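Local coordinates for protein agglutinin (Galanthus nivalis, PDB 1JPC) that binds alpha-D-linked mannose as a homotetrameric bulb lectin, with high affinity for alpha-1,3-linked mannose oligomers, and displays antiviral activity, at residues Leu4-Thr9 with Met56-Asn61; Gly82-Ile87 with Tyr97-Trp102. All coordinates share one frame; numbering follows the deposited sequence. Where two conformers were deposited one is given.

Overall arrangement
Both interactions belong to the same flank of the bulb-type lectin domain, their centres about 9 Å apart, and follow one another along the chain. Strand 3-5 pairs with strand 84-88, so interaction 1 leans directly on interaction 2: S6 N lies 2.8 Å from Y84 O and L4 O lies 2.9 Å from C86 N, both probable hydrogen bonds. The Y84 ring also reaches the 57-60 turn, with its CE1 3.2 Å from G60 N. Q57, D59 and N61 of interaction 1 line one mannose pocket, whereas Y97 of interaction 2 belongs to that of Q89, D91 and N93; N83 and D100, elsewhere in interaction 2, lie against another mannose. Both interactions also touch the second subunit.

Interaction 1. Residues Leu4-Thr9 with Met56-Asn61; sequences LYSGET and MQTDGN
M56 meets the turn between strands 3-5 and 8-10 through its backbone and the inner part of its side chain. G7 N donates to M56 O at 2.8 Å. The same carbonyl receives a CA-H...O contact from S6 CA at 3.1 Å, so one oxygen touches two successive residues of the turn. M56 N returns a longer bond to E8 O, 3.2 Å.

With CG anti to the backbone N (chi1 178°), the M56 side chain runs alongside the S6 backbone, CG lying 3.7 Å from S6 CA; the chain then bends at chi2 and chi3. One methyl branch of L4 comes obliquely against the base of this chain, CD2 to M56 CB 3.8 Å. Further along, S6 CB rests 3.5 Å from Q57 O.

The turn that presents G7 is a type II beta turn from Y5 to E8. The E8 carboxylate folds back to accept from Y5 N through OE1, met from above its plane, while OE2 forms a salt bridge with K90 of the second subunit. On the other segment, Q57 to G60 form a type I turn, and D59 OD1 accepts from N61 N in an Asx turn. Q57, D59 and N61 line a glycan pocket. S6 OG accepts from Y84 N. The contact thus lies where the sheet of strands 3-5, 84-88 and 94-103 adjoins that of 8-10, 53-56, 62-65 and 71-74, with M56 packed on Y84, C86 and L62.

Interaction 2. Residues Gly82-Ile87 with Tyr97-Trp102; sequences GNYVCI and YGTDRW. With MAN (alpha-D-mannopyranose), chain B; MAN (alpha-D-mannopyranose), chain C.
Y97, on the returning strand of the beta hairpin 84-88/94-103 of the bulb-type lectin fold, pairs with V85. In this antiparallel hydrogen-bonded pair Y97 N donates to V85 O at 2.9 Å, and V85 N donates in return to Y97 O. Beside the ladder V85 CG2 approaches Y97 CB, while I87 CD1 comes crosswise to Y97 CD1 at 4.0 Å. The phenol extends to the sugar: Y97 OH accepts from O4 of the chain C mannose at 2.8 Å and, weakly, from O3. Q89 OE1 also bonds this hydroxyl, and Q89, D91 and N93 complete the pocket.

G98 follows, with the Y84 ring lying close against its backbone, CD2 to G98 CA 3.5 Å. G98 O accepts from R101 NE of the second subunit, whose strand continues the sheet across the interface.

The peptide bond before T99 is cis. T99 CA makes a CA-H...O contact with N83 O at 3.1 Å, and its methyl sits over one face of the Y84 ring in a CH-pi contact, CG2 being 3.9 Å from the ring centroid. Y84 OH itself is bonded to Q80 O.

The D100 carboxylate reaches N83 at its end, with CG set between the backbone N and the carbonyl carbon (chi1 51°). The chain B mannose borders this pair, its O4 3.2 Å from N83 CB and its C6 near D100 OD2. Amide and carboxylate planes stand 61° apart: N83 ND2 donates within its own amide plane and meets D100 OD1 from above the carboxylate, at 3.0 Å.

Interaction 1. Residues Leu4-Thr9 with Met56-Asn61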
loop_
_atom_site.group_PDB
_atom_site.type_symbol
_atom_site.label_atom_id
_atom_site.label_comp_id
_atom_site.label_asym_id
_atom_site.label_seq_id
_atom_site.Cartn_x
_atom_site.Cartn_y
_atom_site.Cartn_z
ATOM N N LEU A 4 0.721 14.050 -0.860
ATOM C CA LEU A 4 -0.305 15.085 -0.908
ATOM C C LEU A 4 0.145 15.953 -2.096
ATOM O O LEU A 4 1.227 16.547 -2.075
ATOM C CB LEU A 4 -0.335 15.909 0.389
ATOM C CG LEU A 4 -1.410 17.012 0.415
ATOM C CD1 LEU A 4 -2.790 16.383 0.385
ATOM C CD2 LEU A 4 -1.277 17.895 1.646
ATOM N N TYR A 5 -0.634 15.951 -3.168
ATOM C CA TYR A 5 -0.288 16.727 -4.353
ATOM C C TYR A 5 -0.749 18.185 -4.249
ATOM O O TYR A 5 -1.730 18.487 -3.565
ATOM C CB TYR A 5 -0.923 16.097 -5.584
ATOM C CG TYR A 5 -0.479 14.683 -5.853
ATOM C CD1 TYR A 5 -1.078 13.605 -5.202
ATOM C CD2 TYR A 5 0.523 14.421 -6.786
ATOM C CE1 TYR A 5 -0.693 12.298 -5.479
ATOM C CE2 TYR A 5 0.911 13.123 -7.072
ATOM C CZ TYR A 5 0.303 12.065 -6.417
ATOM O OH TYR A 5 0.691 10.780 -6.710
ATOM N N SER A 6 -0.053 19.090 -4.932
ATOM C CA SER A 6 -0.453 20.490 -4.889
ATOM C C SER A 6 -1.867 20.579 -5.472
ATOM O O SER A 6 -2.194 19.885 -6.442
ATOM C CB SER A 6 0.550 21.396 -5.626
ATOM O OG SER A 6 0.826 20.959 -6.947
ATOM N N GLY A 7 -2.727 21.351 -4.813
ATOM C CA GLY A 7 -4.099 21.482 -5.257
ATOM C C GLY A 7 -4.988 20.631 -4.372
ATOM O O GLY A 7 -6.214 20.659 -4.503
ATOM N N GLU A 8 -4.374 19.869 -3.470
ATOM C CA GLU A 8 -5.113 19.009 -2.553
ATOM C C GLU A 8 -5.088 19.494 -1.116
ATOM O O GLU A 8 -4.204 20.242 -0.702
ATOM C CB GLU A 8 -4.602 17.582 -2.619
ATOM C CG GLU A 8 -4.766 16.968 -3.978
ATOM C CD GLU A 8 -4.424 15.497 -4.000
ATOM O OE1 GLU A 8 -3.618 15.038 -3.151
ATOM O OE2 GLU A 8 -4.964 14.802 -4.886
ATOM N N THR A 9 -6.047 19.003 -0.348
ATOM C CA THR A 9 -6.210 19.377 1.038
ATOM C C THR A 9 -6.482 18.144 1.883
ATOM O O THR A 9 -7.097 17.182 1.414
ATOM C CB THR A 9 -7.415 20.364 1.176
ATOM O OG1 THR A 9 -6.974 21.704 0.941
ATOM C CG2 THR A 9 -8.080 20.275 2.545
ATOM N N MET A 56 -1.702 21.957 0.270
ATOM C CA MET A 56 -0.426 21.926 -0.427
ATOM C C MET A 56 -0.771 22.788 -1.635
ATOM O O MET A 56 -1.447 22.339 -2.558
ATOM C CB MET A 56 -0.082 20.487 -0.843
ATOM C CG MET A 56 1.212 20.316 -1.640
ATOM S SD MET A 56 2.696 20.810 -0.770
ATOM C CE MET A 56 3.231 22.153 -1.703
ATOM N N GLN A 57 -0.360 24.047 -1.592
ATOM C CA GLN A 57 -0.688 24.988 -2.652
ATOM C C GLN A 57 0.162 24.892 -3.891
ATOM O O GLN A 57 1.283 24.374 -3.851
ATOM C CB GLN A 57 -0.622 26.406 -2.108
ATOM C CG GLN A 57 -1.428 26.596 -0.860
ATOM C CD GLN A 57 -1.325 27.995 -0.327
ATOM O OE1 GLN A 57 -0.349 28.710 -0.565
ATOM N NE2 GLN A 57 -2.340 28.404 0.404
ATOM N N THR A 58 -0.353 25.458 -4.980
ATOM C CA THR A 58 0.330 25.464 -6.268
ATOM C C THR A 58 1.537 26.389 -6.296
ATOM O O THR A 58 2.292 26.380 -7.259
ATOM C CB THR A 58 -0.628 25.813 -7.421
ATOM O OG1 THR A 58 -1.367 26.994 -7.090
ATOM C CG2 THR A 58 -1.600 24.673 -7.663
ATOM N N ASP A 59 1.701 27.213 -5.263
ATOM C CA ASP A 59 2.864 28.100 -5.187
ATOM C C ASP A 59 3.958 27.441 -4.328
ATOM O O ASP A 59 4.936 28.087 -3.936
ATOM C CB ASP A 59 2.486 29.495 -4.646
ATOM C CG ASP A 59 2.045 29.482 -3.188
ATOM O OD1 ASP A 59 1.612 28.422 -2.688
ATOM O OD2 ASP A 59 2.116 30.548 -2.539
ATOM N N GLY A 60 3.776 26.151 -4.036
ATOM C CA GLY A 60 4.735 25.405 -3.243
ATOM C C GLY A 60 4.655 25.624 -1.749
ATOM O O GLY A 60 5.548 25.196 -1.016
ATOM N N ASN A 61 3.590 26.262 -1.282
ATOM C CA ASN A 61 3.440 26.526 0.143
ATOM C C ASN A 61 2.477 25.555 0.830
ATOM O O ASN A 61 1.375 25.296 0.341
ATOM C CB ASN A 61 2.977 27.973 0.361
ATOM C CG ASN A 61 3.429 28.542 1.698
ATOM O OD1 ASN A 61 4.290 27.973 2.372
ATOM N ND2 ASN A 61 2.860 29.680 2.079
#

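Interaction 2. Residues Gly82-Ile87 with Tyr97-Trp102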
loop_
_atom_site.group_PDB
_atom_site.type_symbol
_atom_site.label_atom_id
_atom_site.label_comp_id
_atom_site.label_asym_id
_atom_site.label_seq_id
_atom_site.Cartn_x
_atom_site.Cartn_y
_atom_site.Cartn_z
ATOM N N GLY A 82 3.478 26.179 -9.877
ATOM C CA GLY A 82 3.680 24.955 -10.632
ATOM C C GLY A 82 3.083 23.742 -9.933
ATOM O O GLY A 82 2.064 23.842 -9.252
ATOM N N ASN A 83 3.717 22.589 -10.116
ATOM C CA ASN A 83 3.254 21.344 -9.509
ATOM C C ASN A 83 4.233 20.922 -8.432
ATOM O O ASN A 83 5.436 20.891 -8.670
ATOM C CB ASN A 83 3.148 20.245 -10.563
ATOM C CG ASN A 83 2.186 20.603 -11.672
ATOM O OD1 ASN A 83 0.988 20.726 -11.446
ATOM N ND2 ASN A 83 2.709 20.797 -12.873
ATOM N N TYR A 84 3.702 20.629 -7.249
ATOM C CA TYR A 84 4.496 20.217 -6.091
ATOM C C TYR A 84 3.852 19.015 -5.417
ATOM O O TYR A 84 2.664 18.730 -5.635
ATOM C CB TYR A 84 4.553 21.341 -5.052
ATOM C CG TYR A 84 5.221 22.598 -5.532
ATOM C CD1 TYR A 84 4.500 23.589 -6.204
ATOM C CD2 TYR A 84 6.578 22.806 -5.309
ATOM C CE1 TYR A 84 5.122 24.753 -6.640
ATOM C CE2 TYR A 84 7.207 23.961 -5.737
ATOM C CZ TYR A 84 6.477 24.927 -6.400
ATOM O OH TYR A 84 7.121 26.054 -6.832
ATOM N N VAL A 85 4.644 18.325 -4.592
ATOM C CA VAL A 85 4.177 17.174 -3.824
ATOM C C VAL A 85 4.792 17.234 -2.434
ATOM O O VAL A 85 5.910 17.735 -2.260
ATOM C CB VAL A 85 4.565 15.794 -4.453
ATOM C CG1 VAL A 85 3.816 15.547 -5.751
ATOM C CG2 VAL A 85 6.061 15.698 -4.662
ATOM N N CYS A 86 4.008 16.838 -1.439
ATOM C CA CYS A 86 4.472 16.762 -0.066
ATOM C C CYS A 86 4.456 15.256 0.197
ATOM O O CYS A 86 3.401 14.628 0.129
ATOM C CB CYS A 86 3.512 17.480 0.868
ATOM S SG CYS A 86 4.018 17.347 2.582
ATOM N N ILE A 87 5.619 14.672 0.461
ATOM C CA ILE A 87 5.717 13.238 0.668
ATOM C C ILE A 87 6.139 12.824 2.067
ATOM O O ILE A 87 7.048 13.424 2.649
ATOM C CB ILE A 87 6.761 12.616 -0.313
ATOM C CG1 ILE A 87 6.475 13.044 -1.746
ATOM C CG2 ILE A 87 6.752 11.080 -0.225
ATOM C CD1 ILE A 87 7.507 12.550 -2.721
ATOM N N TYR A 97 8.699 18.563 -2.588
ATOM C CA TYR A 97 9.559 18.609 -3.767
ATOM C C TYR A 97 8.790 19.331 -4.859
ATOM O O TYR A 97 7.555 19.247 -4.917
ATOM C CB TYR A 97 9.906 17.211 -4.302
ATOM C CG TYR A 97 10.787 16.351 -3.431
ATOM C CD1 TYR A 97 10.233 15.503 -2.472
ATOM C CD2 TYR A 97 12.166 16.326 -3.614
ATOM C CE1 TYR A 97 11.032 14.651 -1.723
ATOM C CE2 TYR A 97 12.978 15.480 -2.867
ATOM C CZ TYR A 97 12.404 14.645 -1.926
ATOM O OH TYR A 97 13.204 13.807 -1.188
ATOM N N GLY A 98 9.516 20.010 -5.739
ATOM C CA GLY A 98 8.878 20.721 -6.835
ATOM C C GLY A 98 9.824 21.725 -7.461
ATOM O O GLY A 98 10.830 22.090 -6.847
ATOM N N THR A 99 9.533 22.168 -8.678
ATOM C CA THR A 99 8.365 21.736 -9.431
ATOM C C THR A 99 8.711 20.508 -10.265
ATOM O O THR A 99 9.787 19.930 -10.116
ATOM C CB THR A 99 7.905 22.853 -10.395
ATOM O OG1 THR A 99 9.045 23.381 -11.085
ATOM C CG2 THR A 99 7.213 23.974 -9.643
ATOM N N ASP A 100 7.785 20.110 -11.129
ATOM C CA ASP A 100 7.985 18.975 -12.016
ATOM C C ASP A 100 9.050 19.341 -13.045
ATOM O O ASP A 100 9.116 20.483 -13.505
ATOM C CB ASP A 100 6.670 18.609 -12.710
ATOM C CG ASP A 100 6.000 19.804 -13.364
ATOM O OD1 ASP A 100 5.672 20.776 -12.652
ATOM O OD2 ASP A 100 5.789 19.778 -14.589
ATOM N N ARG A 101 9.909 18.387 -13.375
ATOM C CA ARG A 101 10.981 18.615 -14.338
ATOM C C ARG A 101 10.800 17.778 -15.596
ATOM O O ARG A 101 11.318 18.111 -16.659
ATOM C CB ARG A 101 12.328 18.262 -13.703
ATOM C CG ARG A 101 12.621 18.995 -12.407
ATOM C CD ARG A 101 12.639 20.499 -12.630
ATOM N NE ARG A 101 12.701 21.249 -11.376
ATOM C CZ ARG A 101 12.627 22.575 -11.292
ATOM N NH1 ARG A 101 12.492 23.307 -12.391
ATOM N NH2 ARG A 101 12.667 23.174 -10.107
ATOM N N TRP A 102 10.049 16.692 -15.475
ATOM C CA TRP A 102 9.831 15.773 -16.577
ATOM C C TRP A 102 8.613 14.903 -16.246
ATOM O O TRP A 102 8.304 14.678 -15.073
ATOM C CB TRP A 102 11.086 14.891 -16.731
ATOM C CG TRP A 102 11.002 13.864 -17.814
ATOM C CD1 TRP A 102 11.310 14.043 -19.130
ATOM C CD2 TRP A 102 10.534 12.512 -17.692
ATOM N NE1 TRP A 102 11.049 12.894 -19.838
ATOM C CE2 TRP A 102 10.574 11.938 -18.985
ATOM C CE3 TRP A 102 10.077 11.730 -16.616
ATOM C CZ2 TRP A 102 10.175 10.618 -19.237
ATOM C CZ3 TRP A 102 9.676 10.412 -16.869
ATOM C CH2 TRP A 102 9.730 9.874 -18.173
HETATM C C1 MAN B . 0.060 16.738 -15.069
HETATM C C2 MAN B . -0.238 16.140 -13.698
HETATM C C3 MAN B . 0.662 16.783 -12.634
HETATM C C4 MAN B . 2.135 16.704 -13.049
HETATM C C5 MAN B . 2.333 17.233 -14.471
HETATM C C6 MAN B . 3.737 17.014 -14.997
HETATM O O2 MAN B . -0.014 14.740 -13.737
HETATM O O3 MAN B . 0.492 16.114 -11.392
HETATM O O4 MAN B . 2.923 17.466 -12.145
HETATM O O5 MAN B . 1.432 16.563 -15.380
HETATM O O6 MAN B . 3.757 17.005 -16.418
HETATM C C1 MAN C . 17.104 14.140 3.836
HETATM C C2 MAN C . 16.428 12.986 3.102
HETATM C C3 MAN C . 16.111 13.393 1.656
HETATM C C4 MAN C . 15.326 14.709 1.621
HETATM C C5 MAN C . 16.020 15.783 2.460
HETATM C C6 MAN C . 15.196 17.047 2.606
HETATM O O2 MAN C . 15.231 12.637 3.777
HETATM O O3 MAN C . 15.344 12.376 1.027
HETATM O O4 MAN C . 15.210 15.155 0.277
HETATM O O5 MAN C . 16.272 15.288 3.793
HETATM O O6 MAN C . 15.577 17.777 3.765
#